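Local coordinates for oxidoreductase, short chain dehydrogenase/reductase family protein (Bifidobacterium adolescentis L2-32, PDB 6OW4) that acts as an NADH-dependent 20beta-hydroxysteroid dehydrogenase of the short-chain dehydrogenase/reductase family, binding its nicotinamide cofactor in a Rossmann fold, at residues F[120-124]-F[166-172]; F[62-67]-F[90-94]. All coordinates share one frame; numbering follows the deposited sequence.

Contact 1 of 2, residues F[120-124]-F[166-172]; sequences GTVDF and IMREHGH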
loop_
_atom_site.group_PDB
_atom_site.type_symbol
_atom_site.label_atom_id
_atom_site.label_comp_id
_atom_site.label_asym_id
_atom_site.label_seq_id
_atom_site.Cartn_x
_atom_site.Cartn_y
_atom_site.Cartn_z
ATOM N N GLY F 120 -10.946 -19.562 -31.579
ATOM C CA GLY F 120 -10.645 -18.545 -32.605
ATOM C C GLY F 120 -9.525 -17.619 -32.164
ATOM O O GLY F 120 -8.545 -17.481 -32.919
ATOM N N THR F 121 -9.669 -17.005 -30.985
ATOM C CA THR F 121 -8.671 -16.088 -30.371
ATOM C C THR F 121 -8.955 -15.942 -28.871
ATOM O O THR F 121 -9.891 -16.603 -28.377
ATOM C CB THR F 121 -8.662 -14.721 -31.071
ATOM O OG1 THR F 121 -7.579 -13.961 -30.533
ATOM C CG2 THR F 121 -9.956 -13.952 -30.905
ATOM N N VAL F 122 -8.167 -15.103 -28.191
ATOM C CA VAL F 122 -8.292 -14.794 -26.735
ATOM C C VAL F 122 -8.280 -13.269 -26.566
ATOM O O VAL F 122 -7.206 -12.664 -26.748
ATOM C CB VAL F 122 -7.174 -15.483 -25.927
ATOM C CG1 VAL F 122 -7.099 -14.985 -24.491
ATOM C CG2 VAL F 122 -7.323 -16.997 -25.951
ATOM N N ASP F 123 -9.446 -12.687 -26.259
ATOM C CA ASP F 123 -9.640 -11.247 -25.932
ATOM C C ASP F 123 -9.465 -11.044 -24.422
ATOM O O ASP F 123 -9.021 -9.955 -24.026
ATOM C CB ASP F 123 -11.023 -10.749 -26.359
ATOM C CG ASP F 123 -11.268 -10.799 -27.857
ATOM O OD1 ASP F 123 -10.677 -9.969 -28.577
ATOM O OD2 ASP F 123 -12.048 -11.669 -28.292
ATOM N N PHE F 124 -9.829 -12.043 -23.614
ATOM C CA PHE F 124 -9.716 -12.010 -22.133
ATOM C C PHE F 124 -9.256 -13.373 -21.610
ATOM O O PHE F 124 -9.453 -14.390 -22.298
ATOM C CB PHE F 124 -11.056 -11.623 -21.504
ATOM C CG PHE F 124 -12.156 -12.628 -21.735
ATOM C CD1 PHE F 124 -12.359 -13.676 -20.848
ATOM C CD2 PHE F 124 -12.976 -12.537 -22.848
ATOM C CE1 PHE F 124 -13.364 -14.605 -21.068
ATOM C CE2 PHE F 124 -13.984 -13.465 -23.064
ATOM C CZ PHE F 124 -14.177 -14.496 -22.174
ATOM N N ILE F 166 -0.990 -15.067 -27.397
ATOM C CA ILE F 166 -2.047 -15.189 -28.447
ATOM C C ILE F 166 -2.448 -13.785 -28.916
ATOM O O ILE F 166 -2.529 -13.574 -30.141
ATOM C CB ILE F 166 -3.260 -15.987 -27.924
ATOM C CG1 ILE F 166 -2.927 -17.472 -27.751
ATOM C CG2 ILE F 166 -4.474 -15.792 -28.824
ATOM C CD1 ILE F 166 -3.845 -18.209 -26.798
ATOM N N MET F 167 -2.691 -12.873 -27.967
ATOM C CA MET F 167 -3.196 -11.496 -28.214
ATOM C C MET F 167 -2.248 -10.756 -29.162
ATOM O O MET F 167 -2.729 -10.233 -30.186
ATOM C CB MET F 167 -3.314 -10.718 -26.901
ATOM C CG MET F 167 -4.480 -11.166 -26.045
ATOM S SD MET F 167 -4.401 -10.499 -24.368
ATOM C CE MET F 167 -5.787 -11.343 -23.609
ATOM N N ARG F 168 -0.956 -10.714 -28.826
ATOM C CA ARG F 168 0.089 -10.014 -29.618
ATOM C C ARG F 168 0.267 -10.721 -30.967
ATOM O O ARG F 168 0.339 -10.018 -31.994
ATOM C CB ARG F 168 1.401 -9.961 -28.831
ATOM C CG ARG F 168 1.334 -9.078 -27.593
ATOM C CD ARG F 168 2.654 -9.067 -26.853
ATOM N NE ARG F 168 2.918 -10.342 -26.202
ATOM C CZ ARG F 168 4.099 -10.722 -25.724
ATOM N NH1 ARG F 168 5.152 -9.927 -25.826
ATOM N NH2 ARG F 168 4.224 -11.905 -25.148
ATOM N N GLU F 169 0.314 -12.057 -30.958
ATOM C CA GLU F 169 0.457 -12.908 -32.172
ATOM C C GLU F 169 -0.730 -12.675 -33.114
ATOM O O GLU F 169 -0.519 -12.738 -34.341
ATOM C CB GLU F 169 0.572 -14.384 -31.786
ATOM C CG GLU F 169 1.945 -14.758 -31.254
ATOM C CD GLU F 169 2.023 -16.106 -30.559
ATOM O OE1 GLU F 169 1.075 -16.902 -30.706
ATOM O OE2 GLU F 169 3.030 -16.357 -29.868
ATOM N N HIS F 170 -1.923 -12.423 -32.562
ATOM C CA HIS F 170 -3.173 -12.146 -33.323
ATOM C C HIS F 170 -3.295 -10.645 -33.614
ATOM O O HIS F 170 -4.165 -10.279 -34.429
ATOM C CB HIS F 170 -4.390 -12.706 -32.574
ATOM C CG HIS F 170 -4.515 -14.188 -32.689
ATOM N ND1 HIS F 170 -5.710 -14.849 -32.482
ATOM C CD2 HIS F 170 -3.610 -15.134 -33.022
ATOM C CE1 HIS F 170 -5.530 -16.140 -32.661
ATOM N NE2 HIS F 170 -4.252 -16.340 -32.997
ATOM N N GLY F 171 -2.466 -9.818 -32.967
ATOM C CA GLY F 171 -2.320 -8.378 -33.258
ATOM C C GLY F 171 -3.520 -7.575 -32.788
ATOM O O GLY F 171 -4.080 -6.824 -33.605
ATOM N N HIS F 172 -3.896 -7.723 -31.515
ATOM C CA HIS F 172 -5.006 -6.977 -30.862
ATOM C C HIS F 172 -4.808 -6.964 -29.341
ATOM O O HIS F 172 -3.927 -7.699 -28.846
ATOM C CB HIS F 172 -6.367 -7.560 -31.275
ATOM C CG HIS F 172 -6.567 -8.993 -30.909
ATOM N ND1 HIS F 172 -6.957 -9.388 -29.643
ATOM C CD2 HIS F 172 -6.455 -10.125 -31.638
ATOM C CE1 HIS F 172 -7.066 -10.700 -29.606
ATOM N NE2 HIS F 172 -6.763 -11.176 -30.818
#
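Thr121 meets two histidines, His170 and His172, through a single hydroxyl. Followed outward, Thr121 CB lies 3.3 Å from His170 ND1, at the edge of that imidazole and in its plane. Thr121 OG1, turned anti to the backbone N (chi1 -173°), then reaches between the rings: it is hydrogen-bonded to His170 ND1 at 2.8 Å and to His172 NE2 at 2.9 Å. Both nitrogens meet the oxygen edge-on, near their ring planes, so two bonds grip one hydroxyl and limit the rotation of all three side chains.

Each ring has further support. Ile166 CG2, one turn earlier in the helix, covers a face of His170, while the CE1 edge of the same ring approaches Gly120 O at 3.3 Å. Over the centre of one His172 face lies Met167 O, and this ring turns its CE1 edge to Val122 O, 3.5 Å away. That carbonyl has no hydrogen-bond partner in the model; Met167 CG presses on Val122 O at 3.2 Å. The extended Met167 chain carries CE on to Asp123 O, and Val122 CG2 packs crosswise against Ile166 CD1 at 3.8 Å. Asp123 OD2 turns to strand 42-47, where it accepts a hydrogen bond from Lys43 N.

Helix 142-170 ends in a Schellman motif: Gly171, at positive phi (73°), follows His170, and His172 N bonds back to Met167 O; the reversal lets both histidines converge on the same oxygen. A helix C-terminus thus packs on the loop between helix 105-119 and strand 124-127, joining neighbouring alpha-to-beta connections of the Rossmann fold at the C-terminal ends of their helices.

Contact 2 of 2, residues F[62-67]-F[90-94]; sequences AQAGAD and RFGTN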
loop_
_atom_site.group_PDB
_atom_site.type_symbol
_atom_site.label_atom_id
_atom_site.label_comp_id
_atom_site.label_asym_id
_atom_site.label_seq_id
_atom_site.Cartn_x
_atom_site.Cartn_y
_atom_site.Cartn_z
ATOM N N ALA F 62 -20.335 -15.387 -20.336
ATOM C CA ALA F 62 -21.171 -16.027 -21.380
ATOM C C ALA F 62 -22.472 -15.236 -21.568
ATOM O O ALA F 62 -22.873 -15.024 -22.731
ATOM C CB ALA F 62 -21.451 -17.466 -21.019
ATOM N N GLN F 63 -23.098 -14.810 -20.465
ATOM C CA GLN F 63 -24.397 -14.082 -20.463
ATOM C C GLN F 63 -24.207 -12.676 -21.043
ATOM O O GLN F 63 -25.149 -12.180 -21.693
ATOM C CB GLN F 63 -24.979 -14.016 -19.051
ATOM C CG GLN F 63 -26.456 -13.656 -19.031
ATOM C CD GLN F 63 -27.085 -13.927 -17.689
ATOM O OE1 GLN F 63 -26.434 -13.847 -16.649
ATOM N NE2 GLN F 63 -28.367 -14.252 -17.703
ATOM N N ALA F 64 -23.042 -12.061 -20.813
ATOM C CA ALA F 64 -22.611 -10.789 -21.442
ATOM C C ALA F 64 -22.403 -11.002 -22.949
ATOM O O ALA F 64 -22.402 -9.998 -23.686
ATOM C CB ALA F 64 -21.356 -10.277 -20.778
ATOM N N GLY F 65 -22.205 -12.259 -23.372
ATOM C CA GLY F 65 -22.214 -12.695 -24.784
ATOM C C GLY F 65 -20.824 -13.026 -25.298
ATOM O O GLY F 65 -20.533 -12.667 -26.454
ATOM N N ALA F 66 -20.003 -13.708 -24.488
ATOM C CA ALA F 66 -18.592 -14.047 -24.791
ATOM C C ALA F 66 -18.429 -15.564 -24.941
ATOM O O ALA F 66 -19.054 -16.308 -24.162
ATOM C CB ALA F 66 -17.689 -13.522 -23.703
ATOM N N ASP F 67 -17.606 -15.994 -25.901
ATOM C CA ASP F 67 -17.146 -17.402 -26.035
ATOM C C ASP F 67 -16.144 -17.678 -24.909
ATOM O O ASP F 67 -15.161 -16.917 -24.800
ATOM C CB ASP F 67 -16.539 -17.667 -27.416
ATOM C CG ASP F 67 -17.491 -17.407 -28.572
ATOM O OD1 ASP F 67 -18.717 -17.395 -28.335
ATOM O OD2 ASP F 67 -16.998 -17.220 -29.703
ATOM N N ARG F 90 -28.085 -22.025 -22.432
ATOM C CA ARG F 90 -28.703 -20.987 -21.558
ATOM C C ARG F 90 -28.523 -19.594 -22.173
ATOM O O ARG F 90 -29.513 -18.838 -22.201
ATOM C CB ARG F 90 -28.105 -21.027 -20.146
ATOM C CG ARG F 90 -28.784 -22.018 -19.212
ATOM C CD ARG F 90 -28.207 -21.991 -17.809
ATOM N NE ARG F 90 -28.879 -22.938 -16.925
ATOM C CZ ARG F 90 -30.003 -22.703 -16.249
ATOM N NH1 ARG F 90 -30.614 -21.532 -16.330
ATOM N NH2 ARG F 90 -30.513 -23.649 -15.478
ATOM N N PHE F 91 -27.311 -19.267 -22.632
ATOM C CA PHE F 91 -26.913 -17.907 -23.089
ATOM C C PHE F 91 -26.548 -17.911 -24.580
ATOM O O PHE F 91 -26.049 -16.875 -25.061
ATOM C CB PHE F 91 -25.761 -17.392 -22.224
ATOM C CG PHE F 91 -25.949 -17.646 -20.750
ATOM C CD1 PHE F 91 -27.075 -17.176 -20.091
ATOM C CD2 PHE F 91 -25.013 -18.368 -20.025
ATOM C CE1 PHE F 91 -27.257 -17.415 -18.737
ATOM C CE2 PHE F 91 -25.194 -18.604 -18.671
ATOM C CZ PHE F 91 -26.316 -18.128 -18.030
ATOM N N GLY F 92 -26.806 -19.019 -25.286
ATOM C CA GLY F 92 -26.593 -19.154 -26.741
ATOM C C GLY F 92 -25.218 -18.670 -27.165
ATOM O O GLY F 92 -25.154 -17.780 -28.034
ATOM N N THR F 93 -24.159 -19.227 -26.569
ATOM C CA THR F 93 -22.743 -18.844 -26.820
ATOM C C THR F 93 -21.880 -20.097 -27.001
ATOM O O THR F 93 -22.287 -21.170 -26.514
ATOM C CB THR F 93 -22.184 -17.988 -25.677
ATOM O OG1 THR F 93 -23.248 -17.230 -25.100
ATOM C CG2 THR F 93 -21.089 -17.054 -26.139
ATOM N N ASN F 94 -20.729 -19.951 -27.667
ATOM C CA ASN F 94 -19.730 -21.038 -27.858
ATOM C C ASN F 94 -18.907 -21.173 -26.571
ATOM O O ASN F 94 -17.801 -20.593 -26.503
ATOM C CB ASN F 94 -18.852 -20.803 -29.092
ATOM C CG ASN F 94 -17.883 -21.937 -29.354
ATOM O OD1 ASN F 94 -18.177 -23.094 -29.060
ATOM N ND2 ASN F 94 -16.723 -21.616 -29.903
#
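The aromatic part of the contact is Gln63 lying across the ring of Phe91. Gln63 CB sits 4.1 Å from the centroid of the Phe91 ring and 15° off the normal, a CH-pi contact over the face. With CG anti to the backbone N (chi1 -163°) and the chain extended, the side chain continues over the CD1-CE1 side, where Gln63 NE2 comes 3.5 Å from Phe91 CE1. The amide itself is held by a neighbouring copy: NE2 bonds Tyr31 O and OE1 bonds Ile33 N of the third subunit. Arg90 CB covers the opposite ring face, and Ala62 CB adds apolar contact at 3.8 Å from Phe91 CD2.

Two hydrogen bonds involve Thr93 and Asn94. Thr93 OG1 donates to Phe91 O at 2.8 Å, from well above the carbonyl plane, bracing the turn through Gly92. Across the segments, Asn94 N gives Asp67 OD1 a weak, bent bond (3.3 Å, 142°).

Close van der Waals contacts form a third group. Thr93 CG2 approaches two oxygens about a right angle apart: Ala66 O at 2.9 Å, a tight contact, and Asp67 OD1 at 3.3 Å. Asp67 CA makes a CA-H...O contact with Asn94 O.

Two helix ends, each followed by a positive-phi glycine, Gly65 and Gly92, therefore pack where the chain turns into strands 66-72 and 96-99, the flanks of a beta-alpha-beta unit characteristic of the Rossmann fold.

Contact 2 closes before contact 1 opens, so the two follow in series along one Rossmann-fold chain, their centres about 19 Å apart. Both involve chain leaving helices and heading into the same parallel sheet: contact 2 at strands 66-72 and 96-99, contact 1 at strands 124-127 and 174-179. Between strands 66-72 and 124-127 in the sheet order lies strand 42-47. The two contacts nevertheless meet directly, since Phe124 CZ packs 3.7 Å from Asp67 O and Phe124 CE2 lies 3.8 Å from Ala66 CB. Together they join consecutive helix-to-strand connections of the cofactor-binding domain, and Gln63 extends contact 2 to another subunit of the tetramer.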